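Local coordinates for replicative DNA helicase DnaB, 1st part (Mycobacterium tuberculosis, PDB 2R5U), which probably unwinds duplex DNA ahead of the replisome as a hexameric, ATP-driven 5'-3' helicase, represented here by its N-terminal domain, at residues B[64-67]-B[68-72]; B[81-84]-B[85-88]; B[54-57]-B[58-61]. One frame throughout, in Å; residues are numbered along the deposited sequence.

Interaction 1 of 3, residues B[64-67]-B[68-72]; sequences AHQN and VYDAI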
loop_
_atom_site.group_PDB
_atom_site.type_symbol
_atom_site.label_atom_id
_atom_site.label_comp_id
_atom_site.label_asym_id
_atom_site.label_seq_id
_atom_site.Cartn_x
_atom_site.Cartn_y
_atom_site.Cartn_z
ATOM N N ALA B 64 -24.862 -0.261 -14.439
ATOM C CA ALA B 64 -24.938 -0.371 -15.899
ATOM C C ALA B 64 -25.581 0.871 -16.543
ATOM O O ALA B 64 -25.123 1.328 -17.584
ATOM C CB ALA B 64 -25.696 -1.637 -16.317
ATOM N N HIS B 65 -26.627 1.399 -15.907
ATOM C CA HIS B 65 -27.317 2.580 -16.381
ATOM C C HIS B 65 -26.450 3.834 -16.287
ATOM O O HIS B 65 -26.450 4.629 -17.209
ATOM C CB HIS B 65 -28.655 2.788 -15.673
ATOM C CG HIS B 65 -29.640 1.690 -15.914
ATOM N ND1 HIS B 65 -30.818 1.585 -15.217
ATOM C CD2 HIS B 65 -29.622 0.652 -16.786
ATOM C CE1 HIS B 65 -31.497 0.540 -15.653
ATOM N NE2 HIS B 65 -30.790 -0.047 -16.603
ATOM N N GLN B 66 -25.705 4.001 -15.184
ATOM C CA GLN B 66 -24.763 5.126 -15.079
ATOM C C GLN B 66 -23.716 5.067 -16.182
ATOM O O GLN B 66 -23.347 6.095 -16.733
ATOM C CB GLN B 66 -24.046 5.196 -13.711
ATOM C CG GLN B 66 -23.341 6.548 -13.478
ATOM C CD GLN B 66 -24.322 7.696 -13.331
ATOM O OE1 GLN B 66 -24.310 8.655 -14.123
ATOM N NE2 GLN B 66 -25.211 7.592 -12.348
ATOM N N ASN B 67 -23.223 3.870 -16.472
ATOM C CA ASN B 67 -22.201 3.666 -17.501
ATOM C C ASN B 67 -22.741 4.124 -18.860
ATOM O O ASN B 67 -22.051 4.826 -19.614
ATOM C CB ASN B 67 -21.802 2.191 -17.621
ATOM C CG ASN B 67 -20.966 1.667 -16.421
ATOM O OD1 ASN B 67 -20.323 2.426 -15.690
ATOM N ND2 ASN B 67 -20.954 0.349 -16.263
ATOM N N VAL B 68 -23.972 3.712 -19.171
ATOM C CA VAL B 68 -24.585 4.069 -20.451
ATOM C C VAL B 68 -24.743 5.584 -20.529
ATOM O O VAL B 68 -24.333 6.203 -21.519
ATOM C CB VAL B 68 -25.933 3.371 -20.674
ATOM C CG1 VAL B 68 -26.604 3.883 -21.989
ATOM C CG2 VAL B 68 -25.715 1.866 -20.730
ATOM N N TYR B 69 -25.312 6.167 -19.475
ATOM C CA TYR B 69 -25.510 7.606 -19.392
ATOM C C TYR B 69 -24.207 8.389 -19.588
ATOM O O TYR B 69 -24.171 9.364 -20.351
ATOM C CB TYR B 69 -26.164 7.967 -18.057
ATOM C CG TYR B 69 -26.462 9.445 -17.883
ATOM C CD1 TYR B 69 -27.631 9.998 -18.386
ATOM C CD2 TYR B 69 -25.563 10.286 -17.206
ATOM C CE1 TYR B 69 -27.910 11.337 -18.231
ATOM C CE2 TYR B 69 -25.834 11.640 -17.036
ATOM C CZ TYR B 69 -27.012 12.151 -17.559
ATOM O OH TYR B 69 -27.321 13.468 -17.408
ATOM N N ASP B 70 -23.152 7.962 -18.889
ATOM C CA ASP B 70 -21.833 8.627 -18.961
ATOM C C ASP B 70 -21.252 8.556 -20.381
ATOM O O ASP B 70 -20.674 9.535 -20.863
ATOM C CB ASP B 70 -20.830 8.014 -17.962
ATOM C CG ASP B 70 -21.248 8.181 -16.497
ATOM O OD1 ASP B 70 -22.219 8.927 -16.187
ATOM O OD2 ASP B 70 -20.600 7.527 -15.634
ATOM N N ALA B 71 -21.425 7.409 -21.045
ATOM C CA ALA B 71 -20.987 7.248 -22.432
ATOM C C ALA B 71 -21.738 8.207 -23.392
ATOM O O ALA B 71 -21.115 8.855 -24.242
ATOM C CB ALA B 71 -21.137 5.797 -22.883
ATOM N N ILE B 72 -23.055 8.319 -23.233
ATOM C CA ILE B 72 -23.851 9.279 -24.030
ATOM C C ILE B 72 -23.373 10.731 -23.789
ATOM O O ILE B 72 -23.154 11.499 -24.733
ATOM C CB ILE B 72 -25.361 9.156 -23.739
ATOM C CG1 ILE B 72 -25.878 7.726 -24.035
ATOM C CG2 ILE B 72 -26.148 10.181 -24.545
ATOM C CD1 ILE B 72 -27.335 7.490 -23.514
HETATM O O HOH W 1 -19.392 5.066 -16.109
#

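Interaction 2 of 3, residues B[81-84]-B[85-88]; sequences PADA and VTVA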
loop_
_atom_site.group_PDB
_atom_site.type_symbol
_atom_site.label_atom_id
_atom_site.label_comp_id
_atom_site.label_asym_id
_atom_site.label_seq_id
_atom_site.Cartn_x
_atom_site.Cartn_y
_atom_site.Cartn_z
ATOM N N PRO B 81 -22.800 12.321 -32.378
ATOM C CA PRO B 81 -24.126 11.765 -32.148
ATOM C C PRO B 81 -24.060 10.533 -31.245
ATOM O O PRO B 81 -23.057 9.811 -31.252
ATOM C CB PRO B 81 -24.588 11.375 -33.560
ATOM C CG PRO B 81 -23.341 11.049 -34.275
ATOM C CD PRO B 81 -22.328 12.053 -33.753
ATOM N N ALA B 82 -25.122 10.296 -30.488
ATOM C CA ALA B 82 -25.178 9.167 -29.565
ATOM C C ALA B 82 -26.320 8.232 -29.969
ATOM O O ALA B 82 -27.467 8.424 -29.573
ATOM C CB ALA B 82 -25.339 9.669 -28.144
ATOM N N ASP B 83 -26.011 7.250 -30.804
ATOM C CA ASP B 83 -26.998 6.264 -31.207
ATOM C C ASP B 83 -26.438 4.924 -30.742
ATOM O O ASP B 83 -25.355 4.896 -30.125
ATOM C CB ASP B 83 -27.254 6.323 -32.733
ATOM C CG ASP B 83 -25.964 6.214 -33.564
ATOM O OD1 ASP B 83 -25.099 5.392 -33.209
ATOM O OD2 ASP B 83 -25.823 6.934 -34.575
ATOM N N ALA B 84 -27.147 3.830 -31.034
ATOM C CA ALA B 84 -26.732 2.508 -30.574
ATOM C C ALA B 84 -25.302 2.139 -30.949
ATOM O O ALA B 84 -24.594 1.529 -30.151
ATOM C CB ALA B 84 -27.694 1.440 -31.062
ATOM N N VAL B 85 -24.895 2.502 -32.164
ATOM C CA VAL B 85 -23.549 2.208 -32.680
ATOM C C VAL B 85 -22.454 3.032 -32.005
ATOM O O VAL B 85 -21.467 2.460 -31.527
ATOM C CB VAL B 85 -23.509 2.368 -34.243
ATOM C CG1 VAL B 85 -22.078 2.164 -34.800
ATOM C CG2 VAL B 85 -24.496 1.362 -34.885
ATOM N N THR B 86 -22.622 4.353 -31.944
ATOM C CA THR B 86 -21.565 5.211 -31.397
ATOM C C THR B 86 -21.413 5.046 -29.864
ATOM O O THR B 86 -20.304 5.169 -29.322
ATOM C CB THR B 86 -21.758 6.693 -31.736
ATOM O OG1 THR B 86 -23.015 7.155 -31.195
ATOM C CG2 THR B 86 -21.705 6.923 -33.263
ATOM N N VAL B 87 -22.517 4.719 -29.195
ATOM C CA VAL B 87 -22.528 4.498 -27.745
ATOM C C VAL B 87 -21.915 3.136 -27.357
ATOM O O VAL B 87 -21.145 3.066 -26.400
ATOM C CB VAL B 87 -23.945 4.688 -27.128
ATOM C CG1 VAL B 87 -23.966 4.248 -25.623
ATOM C CG2 VAL B 87 -24.394 6.130 -27.238
ATOM N N ALA B 88 -22.257 2.065 -28.079
ATOM C CA ALA B 88 -21.631 0.754 -27.880
ATOM C C ALA B 88 -20.107 0.809 -28.046
ATOM O O ALA B 88 -19.361 0.118 -27.327
ATOM C CB ALA B 88 -22.235 -0.314 -28.827
#

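Interaction 3 of 3, residues B[54-57]-B[58-61]; sequences RLRP and GDFY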
loop_
_atom_site.group_PDB
_atom_site.type_symbol
_atom_site.label_atom_id
_atom_site.label_comp_id
_atom_site.label_asym_id
_atom_site.label_seq_id
_atom_site.Cartn_x
_atom_site.Cartn_y
_atom_site.Cartn_z
ATOM N N ARG B 54 -31.944 18.031 -15.789
ATOM C CA ARG B 54 -32.470 17.461 -14.560
ATOM C C ARG B 54 -31.499 16.561 -13.807
ATOM O O ARG B 54 -31.535 16.510 -12.582
ATOM C CB ARG B 54 -33.744 16.684 -14.858
ATOM C CG ARG B 54 -34.939 17.536 -15.171
ATOM C CD ARG B 54 -35.793 16.789 -16.141
ATOM N NE ARG B 54 -37.010 17.491 -16.555
ATOM C CZ ARG B 54 -37.140 18.161 -17.700
ATOM N NH1 ARG B 54 -36.120 18.275 -18.543
ATOM N NH2 ARG B 54 -38.298 18.733 -18.002
ATOM N N LEU B 55 -30.652 15.844 -14.534
ATOM C CA LEU B 55 -29.789 14.844 -13.932
ATOM C C LEU B 55 -28.355 15.305 -13.728
ATOM O O LEU B 55 -27.834 16.138 -14.472
ATOM C CB LEU B 55 -29.803 13.535 -14.744
ATOM C CG LEU B 55 -31.157 12.831 -14.867
ATOM C CD1 LEU B 55 -30.999 11.465 -15.467
ATOM C CD2 LEU B 55 -31.855 12.750 -13.515
ATOM N N ARG B 56 -27.727 14.724 -12.708
ATOM C CA ARG B 56 -26.327 14.957 -12.371
ATOM C C ARG B 56 -25.628 13.596 -12.404
ATOM O O ARG B 56 -26.313 12.576 -12.298
ATOM C CB ARG B 56 -26.225 15.558 -10.960
ATOM C CG ARG B 56 -27.297 16.604 -10.578
ATOM C CD ARG B 56 -26.952 18.033 -11.040
ATOM N NE ARG B 56 -27.070 18.224 -12.487
ATOM C CZ ARG B 56 -28.039 18.912 -13.102
ATOM N NH1 ARG B 56 -29.000 19.526 -12.419
ATOM N NH2 ARG B 56 -28.034 18.990 -14.424
ATOM N N PRO B 57 -24.281 13.560 -12.574
ATOM C CA PRO B 57 -23.540 12.296 -12.378
ATOM C C PRO B 57 -23.898 11.590 -11.069
ATOM O O PRO B 57 -24.050 12.236 -10.033
ATOM C CB PRO B 57 -22.059 12.726 -12.357
ATOM C CG PRO B 57 -22.058 14.249 -12.397
ATOM C CD PRO B 57 -23.383 14.653 -12.987
ATOM N N GLY B 58 -24.073 10.272 -11.133
ATOM C CA GLY B 58 -24.386 9.483 -9.942
ATOM C C GLY B 58 -25.861 9.257 -9.684
ATOM O O GLY B 58 -26.209 8.479 -8.797
ATOM N N ASP B 59 -26.731 9.897 -10.469
ATOM C CA ASP B 59 -28.188 9.818 -10.255
ATOM C C ASP B 59 -28.837 8.447 -10.557
ATOM O O ASP B 59 -29.929 8.128 -10.064
ATOM C CB ASP B 59 -28.902 10.944 -11.006
ATOM C CG ASP B 59 -28.857 12.295 -10.257
ATOM O OD1 ASP B 59 -28.422 12.352 -9.081
ATOM O OD2 ASP B 59 -29.267 13.306 -10.858
ATOM N N PHE B 60 -28.159 7.629 -11.343
ATOM C CA PHE B 60 -28.702 6.315 -11.682
ATOM C C PHE B 60 -28.372 5.336 -10.562
ATOM O O PHE B 60 -27.234 5.277 -10.130
ATOM C CB PHE B 60 -28.132 5.836 -13.014
ATOM C CG PHE B 60 -28.723 6.553 -14.193
ATOM C CD1 PHE B 60 -28.210 7.779 -14.596
ATOM C CD2 PHE B 60 -29.844 6.038 -14.845
ATOM C CE1 PHE B 60 -28.778 8.469 -15.681
ATOM C CE2 PHE B 60 -30.419 6.718 -15.923
ATOM C CZ PHE B 60 -29.866 7.935 -16.341
ATOM N N TYR B 61 -29.375 4.605 -10.086
ATOM C CA TYR B 61 -29.146 3.569 -9.080
ATOM C C TYR B 61 -28.340 2.409 -9.650
ATOM O O TYR B 61 -27.374 1.951 -9.037
ATOM C CB TYR B 61 -30.460 3.039 -8.486
ATOM C CG TYR B 61 -30.207 1.952 -7.450
ATOM C CD1 TYR B 61 -30.603 0.639 -7.680
ATOM C CD2 TYR B 61 -29.511 2.238 -6.261
ATOM C CE1 TYR B 61 -30.347 -0.368 -6.730
ATOM C CE2 TYR B 61 -29.239 1.245 -5.313
ATOM C CZ TYR B 61 -29.662 -0.053 -5.553
ATOM O OH TYR B 61 -29.404 -1.037 -4.618
#

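Interaction 1 of 3, residues B[64-67]-B[68-72]
Asn67 and Asp70, three residues apart on one face of the helix, share a water that donates to both: it lies 2.8 Å from Asn67 OD1 and 2.8 Å from Asp70 OD2. Asn67 reaches it because its CG stands beside the backbone N (chi1 -71°), and Asp70 has the same first torsion, so both polar ends lean toward the N-terminus of the helix.

The backbone supplies four successive i to i+4 bonds. Val68 N donates to Ala64 O, Tyr69 N to His65 O at 3.0 Å and a nearly straight 172°, Asp70 N to Gln66 O at 2.9 Å, and Ala71 N to Asn67 O. This is regular alpha-helix, the N-terminal part of helix 63-77 in the all-helical DnaB N-terminal domain.

Across the two segments the methyls meet carbonyl oxygens: Val68 CG2 stands 3.2 Å from Ala64 O, and Ala71 CB sits by Asn67 O. The larger side chains work outward instead: Tyr69 packs on Met41, Val51 and Leu52, and its ring meets that of Phe60. His65 is fixed at both ring nitrogens, ND1 bonded to Glu34 and NE2 more weakly to the hydroxyl of Tyr105.

Interaction 2 of 3, residues B[81-84]-B[85-88]
A side-chain cap joins loop residues 81-83 to the first turn of helix 84-93, next to the interface with a second subunit. Asp83 occupies the N-cap position. Its OD1 accepts from Thr86 N at 3.0 Å along a nearly straight N-H (170°), and the donor arrives almost in line with the carboxylate C-O bond. Asp83 CG lies between the backbone N and the carbonyl carbon (chi1 53°), which folds the carboxylate back over the helix start. The other oxygen, OD2, is bonded to the Tyr122 hydroxyl of the second subunit, so one buried carboxylate serves both the helix end and the subunit boundary.

Thr86 returns the bond. Its OG1 accepts from Asp83 N at 3.0 Å and donates to Pro81 O at 2.7 Å, coming in 32° out of that carbonyl's plane; two bonds therefore fix the hydroxyl. The side chains of Asp83 and Thr86 cross at about a right angle. The helical bonds follow, with Val87 N on Asp83 O and Ala88 N on Ala84 O at 3.2 Å.

Next to the polar pair, Val87 CG2 meets the methyl CB of Ala82 at 3.8 Å, and both residues rest on Ile72 of helix 63-77. The reciprocal Asp83-Thr86 pairing is a capping box, the classic N-terminal start of an alpha-helix.

Interaction 3 of 3, residues B[54-57]-B[58-61]
Asp59 turns its carboxylate back toward the backbone of Arg56, across a type II beta turn that runs from Arg56 to Asp59 in the loop between helices 45-52 and 63-77. OD2 accepts from Arg56 N at 2.8 Å on a fairly straight N-H (166°), the donor standing above the carboxylate plane. The turn's own bond, Asp59 N to Arg56 O, is longer at 3.3 Å; side chain and main chain of Asp59 thus each bond one backbone group of Arg56. At the corner Gly58 has a positive phi of 93°, where a CB would clash with Pro57 O.

The side chains of Arg56 and Asp59 run side by side in the same direction, yet their charged ends do not meet: Arg56 NE lies 5.6 Å from Asp59 OD2. Any attraction there is probably modest. Helix 119-147 adds two bonds, Arg134 to Pro57 O and Arg133 to Asp59 O.

Leu55 lies obliquely across Asp59, with CD2 3.8 Å from OD2, and at about a right angle to Phe60. Its other methyl, CD1, reaches the far end of the Phe60 ring, which also touches Val37 and Leu38 of helix 31-43. With Phe60 CG beside the backbone N (chi1 -74°), the ring swings back toward Leu55, bringing CE1 to 3.7 Å and CZ to 3.8 Å from Leu55 CD1.

Along the chain the order is interaction 3, interaction 1, interaction 2, all within the DnaB-like N-terminal domain. Interaction 3 lies in the loop leading into helix 63-77, which carries interaction 1; interaction 2 opens the next helix, 84-93. Interaction 1 is the middle member, its centre about 10 Å from that of interaction 3 and about 11 Å from that of interaction 2. It touches both, interaction 3 through Tyr69 and Gln66, interaction 2 through Ala71 and Ile72. Interactions 2 and 3 stay about 12 Å apart at their nearest atoms. Helix 63-77 thus links the loop packed on helix 119-147 with a capped helix start that meets a neighbouring subunit of the hexamer.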